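Local coordinates for putative NADP oxidoreductase BF3122 (Bacteroides fragilis, PDB 3D1L), which is probably an NADP-dependent oxidoreductase with a Rossmann-type nucleotide-binding fold, although its substrate and reaction are not established, at residues E9-V14 with Y68-I73; I36-S41 with E55-T60; K92-L97 with V114-V119; Y121-F126 with P138-A143. All coordinates share one frame; numbering follows the deposited sequence.

Contact 1. Residues E9-V14 with Y68-I73; sequences EDTPIV and YAKLYI
Pro12 O takes two backbone N-H groups from residues 68-73. Lys70 N reaches Pro12 O at 3.0 Å, tilted 19° from the carbonyl plane. Leu71 N adds a weak second bond to the same oxygen. From here the two segments run side by side as parallel strands. Val14 N bonds to Leu71 O at 2.8 Å, and Ile73 N bonds to Val14 O at 2.8 Å.

Two side-chain layers lie across this ladder. In one, Val14 and the Tyr72 ring lie alongside each other, pointing the same way. Val14 CB sits 3.5 Å from Tyr72 CD1. The CG2 branch of Val14 stands beside its own backbone N (CG1 is anti to N, chi1 173°), and from there it meets Ala69 CB at 3.5 Å. Beyond the ring, Tyr72 OH is hydrogen-bonded to Asn66 O. In the other layer Ile13 CG2 meets Ile73 CD1 at 3.7 Å. Farther back, the methyl CG2 of Thr11 packs on Lys70 CG at 3.8 Å. The Lys70 chain bends at chi2 and leads away, and its NZ bonds to Glu95 O.

Strand 35-40 flanks strand 12-16 on its other edge, and strand 97-100 does the same for strand 71-74. This pairing of strand 12-16 with strand 71-74 is the centre of a Rossmann-type parallel sheet. A GxGxxA-like sequence follows strand 12-16, consistent with dinucleotide binding.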
# COMPACT_ATOMS: atom_id res chain seq x y z
N GLU B 9 -24.04 -17.78 20.81
CA GLU B 9 -22.67 -17.72 21.33
C GLU B 9 -22.30 -19.00 22.10
O GLU B 9 -21.11 -19.22 22.39
CB GLU B 9 -22.46 -16.49 22.23
CG GLU B 9 -22.00 -15.20 21.53
CD GLU B 9 -23.12 -14.51 20.74
OE1 GLU B 9 -23.77 -15.19 19.92
OE2 GLU B 9 -23.34 -13.29 20.91
N ASP B 10 -23.30 -19.82 22.42
CA ASP B 10 -23.05 -21.12 23.06
C ASP B 10 -22.63 -22.24 22.10
O ASP B 10 -22.37 -23.34 22.54
CB ASP B 10 -24.25 -21.57 23.90
CG ASP B 10 -24.64 -20.55 25.01
OD1 ASP B 10 -23.78 -19.75 25.46
OD2 ASP B 10 -25.82 -20.58 25.42
N THR B 11 -22.56 -21.96 20.80
CA THR B 11 -22.14 -22.92 19.77
C THR B 11 -20.69 -23.34 19.99
O THR B 11 -19.81 -22.47 19.97
CB THR B 11 -22.24 -22.27 18.38
OG1 THR B 11 -23.56 -21.79 18.18
CG2 THR B 11 -21.86 -23.22 17.25
N PRO B 12 -20.43 -24.64 20.25
CA PRO B 12 -19.01 -25.02 20.34
C PRO B 12 -18.40 -25.13 18.96
O PRO B 12 -18.94 -25.81 18.09
CB PRO B 12 -19.03 -26.38 21.07
CG PRO B 12 -20.39 -26.96 20.78
CD PRO B 12 -21.34 -25.79 20.52
N ILE B 13 -17.28 -24.46 18.78
CA ILE B 13 -16.62 -24.37 17.47
C ILE B 13 -15.23 -25.03 17.52
O ILE B 13 -14.48 -24.81 18.46
CB ILE B 13 -16.49 -22.87 17.04
CG1 ILE B 13 -17.88 -22.18 17.06
CG2 ILE B 13 -15.77 -22.76 15.70
CD1 ILE B 13 -17.85 -20.69 16.84
N VAL B 14 -14.90 -25.81 16.48
CA VAL B 14 -13.52 -26.32 16.26
C VAL B 14 -12.91 -25.68 15.00
O VAL B 14 -13.60 -25.53 13.96
CB VAL B 14 -13.51 -27.86 16.18
CG1 VAL B 14 -12.13 -28.42 15.77
CG2 VAL B 14 -13.97 -28.47 17.52
N TYR B 68 -17.31 -33.40 19.35
CA TYR B 68 -18.59 -33.06 20.01
C TYR B 68 -19.12 -31.65 19.68
O TYR B 68 -20.18 -31.27 20.16
CB TYR B 68 -18.52 -33.30 21.53
CG TYR B 68 -17.99 -34.66 21.90
CD1 TYR B 68 -18.70 -35.84 21.57
CD2 TYR B 68 -16.78 -34.79 22.55
CE1 TYR B 68 -18.19 -37.09 21.90
CE2 TYR B 68 -16.27 -36.03 22.88
CZ TYR B 68 -16.98 -37.18 22.56
OH TYR B 68 -16.43 -38.41 22.91
N ALA B 69 -18.39 -30.94 18.81
CA ALA B 69 -18.72 -29.57 18.43
C ALA B 69 -19.81 -29.51 17.35
O ALA B 69 -20.05 -30.49 16.62
CB ALA B 69 -17.45 -28.84 17.95
N LYS B 70 -20.41 -28.34 17.24
CA LYS B 70 -21.49 -28.06 16.30
C LYS B 70 -20.96 -27.51 14.99
O LYS B 70 -21.55 -27.72 13.92
CB LYS B 70 -22.47 -27.07 16.97
CG LYS B 70 -23.53 -26.46 16.09
CD LYS B 70 -24.54 -27.44 15.54
CE LYS B 70 -25.27 -26.76 14.37
NZ LYS B 70 -26.30 -27.59 13.67
N LEU B 71 -19.84 -26.80 15.05
CA LEU B 71 -19.29 -26.17 13.87
C LEU B 71 -17.79 -26.42 13.77
O LEU B 71 -17.04 -26.17 14.71
CB LEU B 71 -19.59 -24.66 13.88
CG LEU B 71 -19.07 -23.86 12.67
CD1 LEU B 71 -19.82 -24.29 11.41
CD2 LEU B 71 -19.23 -22.34 12.88
N TYR B 72 -17.39 -26.91 12.60
CA TYR B 72 -16.02 -27.16 12.26
C TYR B 72 -15.61 -26.24 11.12
O TYR B 72 -16.14 -26.35 10.00
CB TYR B 72 -15.85 -28.63 11.88
CG TYR B 72 -16.06 -29.56 13.06
CD1 TYR B 72 -14.97 -29.97 13.83
CD2 TYR B 72 -17.34 -30.01 13.42
CE1 TYR B 72 -15.14 -30.81 14.92
CE2 TYR B 72 -17.51 -30.87 14.52
CZ TYR B 72 -16.40 -31.25 15.26
OH TYR B 72 -16.51 -32.06 16.33
N ILE B 73 -14.70 -25.32 11.41
CA ILE B 73 -14.23 -24.34 10.43
C ILE B 73 -12.90 -24.79 9.86
O ILE B 73 -11.90 -24.85 10.58
CB ILE B 73 -14.10 -22.92 11.00
CG1 ILE B 73 -15.43 -22.46 11.63
CG2 ILE B 73 -13.60 -21.95 9.87
CD1 ILE B 73 -15.36 -21.15 12.38

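Contact 2. Residues I36-S41 with E55-T60; sequences IVQVYS and EAEYTT
Residues 36-40 and 57-59 pair as parallel strands, their axes 24° apart and 4.4 Å at closest approach. Four backbone bonds hold the ladder: Glu57 N to Val37 O, Val39 N to Glu57 O, Thr59 N to Val39 O, and Ser41 N to Thr59 O.

The face bearing Gln38, Tyr40, Glu57 and Thr59 carries most of the side-chain contact. Gln38 CG stands between its backbone N and carbonyl carbon (chi1 75°), and the chain then runs extended past the Thr59 methyl. Thr59 CG2 lies 3.9 Å from Gln38 OE1. That oxygen is held by Asn66 N. At its base, Gln38 CB packs 3.6 Å from Glu57 CB. The Tyr40 ring leans obliquely against the backbone of Thr59 and Thr60. Tyr40 CD1 is 3.6 Å from Thr59 O, and Tyr40 CE1 is 3.5 Å from Thr60 C. Thr59 OG1 turns to Glu64 and Asp61.

The opposite face is lighter. Ala56 CB touches Ile36 CG2 at 4.1 Å and Val39 CG2 at 4.2 Å. Of the Tyr58 side chain it is CB that meets Val39; its ring leads away. Tyr58 OH bonds to Glu44, while the side chain packs on helix 44-53.

That helix links the two strands, so the contact closes a beta-alpha-beta crossover at the edge of the Rossmann-type sheet.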
# COMPACT_ATOMS: atom_id res chain seq x y z
N ILE B 36 -14.59 -21.45 21.37
CA ILE B 36 -13.69 -22.21 20.53
C ILE B 36 -13.11 -23.30 21.40
O ILE B 36 -12.32 -23.02 22.30
CB ILE B 36 -12.60 -21.28 19.89
CG1 ILE B 36 -13.29 -20.29 18.94
CG2 ILE B 36 -11.60 -22.09 19.12
CD1 ILE B 36 -12.93 -18.90 19.21
N VAL B 37 -13.50 -24.55 21.16
CA VAL B 37 -13.12 -25.61 22.08
C VAL B 37 -11.69 -26.09 21.85
O VAL B 37 -10.98 -26.40 22.82
CB VAL B 37 -14.15 -26.78 22.16
CG1 VAL B 37 -15.54 -26.23 22.49
CG2 VAL B 37 -14.20 -27.55 20.87
N GLN B 38 -11.28 -26.14 20.58
CA GLN B 38 -9.91 -26.49 20.24
C GLN B 38 -9.54 -26.13 18.82
O GLN B 38 -10.39 -25.89 17.96
CB GLN B 38 -9.58 -27.96 20.50
CG GLN B 38 -10.15 -28.87 19.49
CD GLN B 38 -9.45 -30.19 19.35
OE1 GLN B 38 -9.69 -30.88 18.38
NE2 GLN B 38 -8.62 -30.58 20.31
N VAL B 39 -8.24 -26.11 18.60
CA VAL B 39 -7.65 -25.72 17.35
C VAL B 39 -6.80 -26.90 16.91
O VAL B 39 -6.04 -27.45 17.71
CB VAL B 39 -6.72 -24.47 17.58
CG1 VAL B 39 -5.84 -24.16 16.35
CG2 VAL B 39 -7.56 -23.25 18.01
N TYR B 40 -6.91 -27.26 15.63
CA TYR B 40 -6.02 -28.21 15.01
C TYR B 40 -5.10 -27.47 14.03
O TYR B 40 -5.54 -26.58 13.30
CB TYR B 40 -6.79 -29.31 14.26
CG TYR B 40 -5.91 -30.00 13.25
CD1 TYR B 40 -5.15 -31.11 13.62
CD2 TYR B 40 -5.79 -29.49 11.95
CE1 TYR B 40 -4.32 -31.72 12.71
CE2 TYR B 40 -4.93 -30.08 11.03
CZ TYR B 40 -4.20 -31.20 11.43
OH TYR B 40 -3.37 -31.81 10.52
N SER B 41 -3.82 -27.85 14.01
CA SER B 41 -2.91 -27.39 12.96
C SER B 41 -1.91 -28.47 12.70
O SER B 41 -1.68 -29.30 13.58
CB SER B 41 -2.18 -26.12 13.40
OG SER B 41 -1.36 -25.61 12.37
N GLU B 55 -8.16 -19.14 24.27
CA GLU B 55 -8.32 -20.04 25.42
C GLU B 55 -8.85 -21.41 25.05
O GLU B 55 -9.80 -21.87 25.68
CB GLU B 55 -9.19 -19.38 26.51
CG GLU B 55 -8.52 -18.14 27.09
CD GLU B 55 -9.38 -17.42 28.09
OE1 GLU B 55 -10.26 -16.62 27.68
OE2 GLU B 55 -9.15 -17.63 29.30
N ALA B 56 -8.22 -22.06 24.08
CA ALA B 56 -8.69 -23.35 23.51
C ALA B 56 -7.68 -24.44 23.74
O ALA B 56 -6.50 -24.15 23.93
CB ALA B 56 -8.90 -23.20 21.99
N GLU B 57 -8.13 -25.69 23.66
CA GLU B 57 -7.23 -26.86 23.56
C GLU B 57 -6.65 -26.89 22.17
O GLU B 57 -7.15 -26.21 21.29
CB GLU B 57 -8.00 -28.18 23.77
CG GLU B 57 -8.67 -28.33 25.13
CD GLU B 57 -9.15 -29.76 25.38
OE1 GLU B 57 -9.47 -30.49 24.40
OE2 GLU B 57 -9.20 -30.17 26.56
N TYR B 58 -5.57 -27.64 21.95
CA TYR B 58 -5.11 -27.83 20.58
C TYR B 58 -4.61 -29.23 20.32
O TYR B 58 -4.24 -29.96 21.24
CB TYR B 58 -4.04 -26.80 20.17
CG TYR B 58 -2.66 -27.06 20.72
CD1 TYR B 58 -1.75 -27.89 20.05
CD2 TYR B 58 -2.25 -26.46 21.90
CE1 TYR B 58 -0.49 -28.11 20.54
CE2 TYR B 58 -0.98 -26.69 22.42
CZ TYR B 58 -0.11 -27.51 21.74
OH TYR B 58 1.15 -27.72 22.24
N THR B 59 -4.59 -29.61 19.05
CA THR B 59 -3.96 -30.86 18.68
C THR B 59 -3.27 -30.68 17.32
O THR B 59 -3.61 -29.75 16.56
CB THR B 59 -4.99 -32.03 18.64
OG1 THR B 59 -4.29 -33.27 18.42
CG2 THR B 59 -5.99 -31.82 17.50
N THR B 60 -2.29 -31.54 17.02
CA THR B 60 -1.72 -31.62 15.67
C THR B 60 -2.06 -32.98 15.05
O THR B 60 -1.48 -33.37 14.04
CB THR B 60 -0.19 -31.47 15.66
OG1 THR B 60 0.38 -32.50 16.47
CG2 THR B 60 0.25 -30.14 16.20

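Contact 3. Residues K92-L97 with V114-V119; sequences KREEAL and VPHYGV
Glu94 O meets the ring edge of His116, near the ring plane, with His116 CD2 3.0 Å away. The same oxygen also lies 3.4 Å from Pro115 CG. Here a type I beta turn, Arg93 to Ala96, leads into strand 97-100 of the Rossmann-type sheet and packs beside the start of strand 117-122. No hydrogen bond joins the two segments. Their contact is van der Waals. Leu97 CG is anti to its backbone N (chi1 -173°), which carries CD1 against the backbone of residues 116-117. Leu97 CD1 is 3.3 Å from Tyr117 N. His116 CB sits 3.5 Å from Ala96 O.

The next shell fixes these groups. Ala96 N bonds to Arg93 O and closes the turn, while Arg93 NH2 forms a salt bridge with Glu95 OE1 at 3.2 Å. Two bonds tie the turn to residues 68-73 of the same chain: Arg93 NH1 to Tyr68 O, and Lys70 NZ to Glu95 O. On the other segment, Asp148 of helix 146-157 is hydrogen-bonded to His116 ND1. That bond would fix the rotation of the ring. The other ring nitrogen, His116 NE2, is 4.1 Å from Glu94 OE2, with carboxylate and ring planes 88° apart.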
# COMPACT_ATOMS: atom_id res chain seq x y z
N LYS B 92 -18.53 -37.60 14.03
CA LYS B 92 -19.12 -36.32 14.44
C LYS B 92 -20.62 -36.46 14.64
O LYS B 92 -21.23 -37.44 14.21
CB LYS B 92 -18.86 -35.20 13.41
CG LYS B 92 -17.45 -35.12 12.91
CD LYS B 92 -16.48 -34.68 13.97
CE LYS B 92 -15.09 -35.14 13.55
NZ LYS B 92 -14.07 -34.22 14.01
N ARG B 93 -21.21 -35.46 15.27
CA ARG B 93 -22.66 -35.42 15.42
C ARG B 93 -23.29 -35.25 14.05
O ARG B 93 -22.74 -34.56 13.18
CB ARG B 93 -23.07 -34.26 16.34
CG ARG B 93 -22.45 -34.31 17.73
CD ARG B 93 -22.38 -32.92 18.35
NE ARG B 93 -23.71 -32.28 18.44
CZ ARG B 93 -23.90 -31.00 18.76
NH1 ARG B 93 -22.86 -30.22 19.05
NH2 ARG B 93 -25.13 -30.50 18.84
N GLU B 94 -24.44 -35.88 13.86
CA GLU B 94 -25.22 -35.75 12.64
C GLU B 94 -25.48 -34.27 12.28
O GLU B 94 -25.32 -33.87 11.13
CB GLU B 94 -26.54 -36.48 12.81
CG GLU B 94 -26.81 -37.52 11.76
CD GLU B 94 -27.58 -36.99 10.56
OE1 GLU B 94 -27.52 -37.65 9.50
OE2 GLU B 94 -28.27 -35.94 10.66
N GLU B 95 -25.83 -33.46 13.27
CA GLU B 95 -26.11 -32.02 13.03
C GLU B 95 -24.89 -31.10 12.96
O GLU B 95 -25.06 -29.90 12.77
CB GLU B 95 -27.06 -31.49 14.11
CG GLU B 95 -26.39 -31.39 15.46
CD GLU B 95 -27.33 -30.93 16.56
OE1 GLU B 95 -27.68 -31.78 17.40
OE2 GLU B 95 -27.71 -29.73 16.57
N ALA B 96 -23.69 -31.62 13.18
CA ALA B 96 -22.48 -30.78 13.06
C ALA B 96 -22.38 -30.19 11.66
O ALA B 96 -22.73 -30.84 10.67
CB ALA B 96 -21.23 -31.57 13.37
N LEU B 97 -21.94 -28.94 11.57
CA LEU B 97 -21.79 -28.28 10.29
C LEU B 97 -20.31 -28.20 9.91
O LEU B 97 -19.51 -27.69 10.71
CB LEU B 97 -22.48 -26.90 10.39
CG LEU B 97 -22.72 -25.89 9.27
CD1 LEU B 97 -22.98 -26.54 7.94
CD2 LEU B 97 -23.88 -24.92 9.63
N VAL B 114 -20.74 -35.40 4.35
CA VAL B 114 -21.47 -35.03 5.57
C VAL B 114 -22.85 -34.49 5.27
O VAL B 114 -23.09 -33.92 4.21
CB VAL B 114 -20.72 -33.96 6.44
CG1 VAL B 114 -19.60 -34.61 7.26
CG2 VAL B 114 -20.21 -32.82 5.59
N PRO B 115 -23.80 -34.71 6.19
CA PRO B 115 -25.13 -34.17 5.95
C PRO B 115 -25.27 -32.64 6.00
O PRO B 115 -26.17 -32.12 5.37
CB PRO B 115 -25.99 -34.84 7.03
CG PRO B 115 -25.02 -35.30 8.07
CD PRO B 115 -23.73 -35.56 7.40
N HIS B 116 -24.44 -31.93 6.78
CA HIS B 116 -24.55 -30.49 6.90
C HIS B 116 -23.17 -29.87 6.63
O HIS B 116 -22.15 -30.27 7.24
CB HIS B 116 -25.13 -30.07 8.26
CG HIS B 116 -26.41 -30.76 8.61
ND1 HIS B 116 -27.65 -30.25 8.30
CD2 HIS B 116 -26.64 -31.97 9.20
CE1 HIS B 116 -28.58 -31.09 8.70
NE2 HIS B 116 -28.00 -32.14 9.26
N TYR B 117 -23.15 -28.91 5.71
CA TYR B 117 -21.90 -28.38 5.20
C TYR B 117 -22.14 -27.04 4.51
O TYR B 117 -23.29 -26.68 4.23
CB TYR B 117 -21.23 -29.38 4.26
CG TYR B 117 -22.03 -29.74 3.03
CD1 TYR B 117 -21.99 -28.94 1.89
CD2 TYR B 117 -22.80 -30.90 3.00
CE1 TYR B 117 -22.73 -29.26 0.75
CE2 TYR B 117 -23.54 -31.26 1.86
CZ TYR B 117 -23.49 -30.43 0.74
OH TYR B 117 -24.21 -30.75 -0.39
N GLY B 118 -21.07 -26.30 4.23
CA GLY B 118 -21.20 -24.96 3.68
C GLY B 118 -19.87 -24.27 3.53
O GLY B 118 -18.83 -24.88 3.72
N VAL B 119 -19.93 -23.00 3.13
CA VAL B 119 -18.75 -22.18 2.94
C VAL B 119 -18.98 -20.95 3.79
O VAL B 119 -20.07 -20.39 3.79
CB VAL B 119 -18.57 -21.80 1.45
CG1 VAL B 119 -17.36 -20.87 1.25
CG2 VAL B 119 -18.43 -23.04 0.60

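Contact 4. Residues Y121-F126 with P138-A143; sequences YPMQTF and PFFIEA. With MPR (2-mercapto-propion aldehyde), chain E.
Tyr121 and Phe140 form a hydrogen-bonded antiparallel pair, where strand 139-143 reverses the parallel run of the Rossmann-type sheet. Tyr121 N bonds to Phe140 O at 2.8 Å, and Phe140 N returns the bond to Tyr121 O. Two residues on, Met123 N reaches Pro138 O at 2.9 Å.

This end is tight on both faces. Pro122 CB stands over the centre of the Phe139 ring, 3.8 Å from its centroid, in a CH-pi contact. On the other face the Tyr121 and Phe140 side chains point the same way, and their rings meet obliquely. Tyr121 CD2 is 3.6 Å from Phe140 CD2. Selenomethionine Met123 crosses Phe140 obliquely in a Met-aromatic contact. Its chain bends at chi3 (62°), which brings CE to the ring edge, 3.8 Å from Phe140 CE2. Leu174 of helix 168-198 packs on both residues.

Past Met123 the pairing is lost. Gln124 and Thr125 make no contact with residues 138-143, yet they remain buried. They turn instead to the second subunit. There Pro208 O accepts a bond from Gln124 NE2, and Lys216 NZ bonds to Thr125 OG1. Both residues also line the pocket of 2-mercapto-propion aldehyde. Gln124 OE1 folds back and holds Thr125 N at 2.8 Å in the carbonyl plane, on a lone pair. The ligand sulfur S3 lies 3.3 Å from that same Thr125 N.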
# COMPACT_ATOMS: atom_id res chain seq x y z
N TYR B 121 -17.00 -17.67 4.18
CA TYR B 121 -15.87 -16.97 3.52
C TYR B 121 -15.75 -15.47 3.86
O TYR B 121 -16.44 -14.66 3.28
CB TYR B 121 -15.98 -17.13 2.00
CG TYR B 121 -14.92 -16.41 1.17
CD1 TYR B 121 -13.54 -16.61 1.40
CD2 TYR B 121 -15.29 -15.60 0.09
CE1 TYR B 121 -12.58 -15.96 0.62
CE2 TYR B 121 -14.35 -14.97 -0.70
CZ TYR B 121 -13.01 -15.15 -0.45
OH TYR B 121 -12.12 -14.51 -1.27
N PRO B 122 -14.90 -15.10 4.83
CA PRO B 122 -14.64 -13.68 5.04
C PRO B 122 -13.53 -13.20 4.10
O PRO B 122 -12.43 -13.71 4.17
CB PRO B 122 -14.20 -13.60 6.50
CG PRO B 122 -13.58 -14.95 6.81
CD PRO B 122 -14.19 -15.95 5.81
N MSE B 123 -13.84 -12.24 3.22
CA MSE B 123 -12.92 -11.81 2.16
C MSE B 123 -12.21 -10.56 2.63
O MSE B 123 -12.79 -9.48 2.75
CB MSE B 123 -13.71 -11.51 0.88
CG MSE B 123 -12.86 -11.36 -0.37
SE MSE B 123 -13.95 -11.00 -1.95
CE MSE B 123 -14.71 -9.33 -1.35
N GLN B 124 -10.94 -10.71 2.93
CA GLN B 124 -10.12 -9.63 3.44
C GLN B 124 -8.71 -10.17 3.43
O GLN B 124 -8.51 -11.37 3.44
CB GLN B 124 -10.55 -9.25 4.88
CG GLN B 124 -9.90 -7.98 5.49
CD GLN B 124 -9.87 -6.81 4.53
OE1 GLN B 124 -9.10 -6.79 3.57
NE2 GLN B 124 -10.73 -5.82 4.77
N THR B 125 -7.73 -9.27 3.39
CA THR B 125 -6.35 -9.65 3.51
C THR B 125 -6.08 -9.83 5.02
O THR B 125 -6.40 -8.95 5.84
CB THR B 125 -5.45 -8.63 2.80
OG1 THR B 125 -4.09 -8.96 2.96
CG2 THR B 125 -5.70 -7.21 3.29
N PHE B 126 -5.55 -10.99 5.40
CA PHE B 126 -5.34 -11.30 6.84
C PHE B 126 -3.88 -11.58 7.11
O PHE B 126 -3.21 -12.16 6.29
CB PHE B 126 -6.13 -12.55 7.26
CG PHE B 126 -7.62 -12.37 7.25
CD1 PHE B 126 -8.25 -11.56 8.21
CD2 PHE B 126 -8.39 -13.01 6.31
CE1 PHE B 126 -9.60 -11.42 8.22
CE2 PHE B 126 -9.76 -12.86 6.32
CZ PHE B 126 -10.37 -12.08 7.27
N PRO B 138 -16.61 -8.09 4.08
CA PRO B 138 -17.59 -8.89 3.33
C PRO B 138 -17.48 -10.39 3.69
O PRO B 138 -16.41 -10.99 3.54
CB PRO B 138 -17.20 -8.67 1.86
CG PRO B 138 -16.35 -7.42 1.86
CD PRO B 138 -15.70 -7.32 3.20
N PHE B 139 -18.57 -10.96 4.19
CA PHE B 139 -18.60 -12.35 4.61
C PHE B 139 -19.59 -13.09 3.70
O PHE B 139 -20.78 -12.84 3.78
CB PHE B 139 -19.15 -12.39 6.03
CG PHE B 139 -18.36 -13.19 6.99
CD1 PHE B 139 -18.26 -14.57 6.86
CD2 PHE B 139 -17.78 -12.58 8.08
CE1 PHE B 139 -17.56 -15.30 7.80
CE2 PHE B 139 -17.09 -13.30 9.03
CZ PHE B 139 -16.97 -14.65 8.90
N PHE B 140 -19.12 -14.00 2.85
CA PHE B 140 -19.98 -14.76 1.94
C PHE B 140 -20.29 -16.15 2.43
O PHE B 140 -19.39 -16.89 2.88
CB PHE B 140 -19.37 -14.79 0.55
CG PHE B 140 -19.01 -13.44 0.06
CD1 PHE B 140 -19.95 -12.64 -0.58
CD2 PHE B 140 -17.73 -12.92 0.30
CE1 PHE B 140 -19.63 -11.38 -1.02
CE2 PHE B 140 -17.42 -11.66 -0.12
CZ PHE B 140 -18.36 -10.89 -0.79
N ILE B 141 -21.59 -16.50 2.36
CA ILE B 141 -22.14 -17.71 2.98
C ILE B 141 -22.85 -18.54 1.94
O ILE B 141 -23.63 -18.02 1.14
CB ILE B 141 -23.16 -17.38 4.11
CG1 ILE B 141 -22.54 -16.56 5.26
CG2 ILE B 141 -23.89 -18.67 4.65
CD1 ILE B 141 -21.23 -16.98 5.73
N GLU B 142 -22.55 -19.83 1.96
CA GLU B 142 -23.27 -20.84 1.20
C GLU B 142 -23.43 -22.02 2.18
O GLU B 142 -22.57 -22.22 3.05
CB GLU B 142 -22.42 -21.25 -0.01
CG GLU B 142 -23.21 -21.61 -1.26
CD GLU B 142 -22.31 -22.17 -2.35
OE1 GLU B 142 -21.07 -22.13 -2.16
OE2 GLU B 142 -22.83 -22.65 -3.38
N ALA B 143 -24.55 -22.75 2.10
CA ALA B 143 -24.72 -23.97 2.90
C ALA B 143 -25.64 -24.99 2.21
O ALA B 143 -26.38 -24.65 1.30
CB ALA B 143 -25.21 -23.66 4.30
C1 MPR E . -7.31 -13.44 -1.72
O MPR E . -6.28 -14.03 -2.15
C2 MPR E . -7.49 -11.96 -1.52
C3 MPR E . -8.58 -11.52 -0.56
S3 MPR E . -8.21 -9.89 0.18

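In the fold
All four contacts reach one mixed sheet. Contact 2 is nested along the chain inside the loop closed by contact 1. Their centres are 12 Å apart, and Ile13 O to Val37 N, at 2.9 Å, is a probable hydrogen bond between them. Contact 3 adjoins contact 1 through a probable hydrogen bond between Lys70 O and Leu97 N at 2.7 Å. Strand 117-122 is shared by contacts 3 and 4, whose centres are 19 Å apart. A probable hydrogen bond from Val119 N to Glu142 O, at 2.8 Å, joins them. Contacts 2 and 4 are farthest apart, about 22 Å between centres. Of the four, contact 4 alone includes residues of the ligand pocket, beside the second subunit.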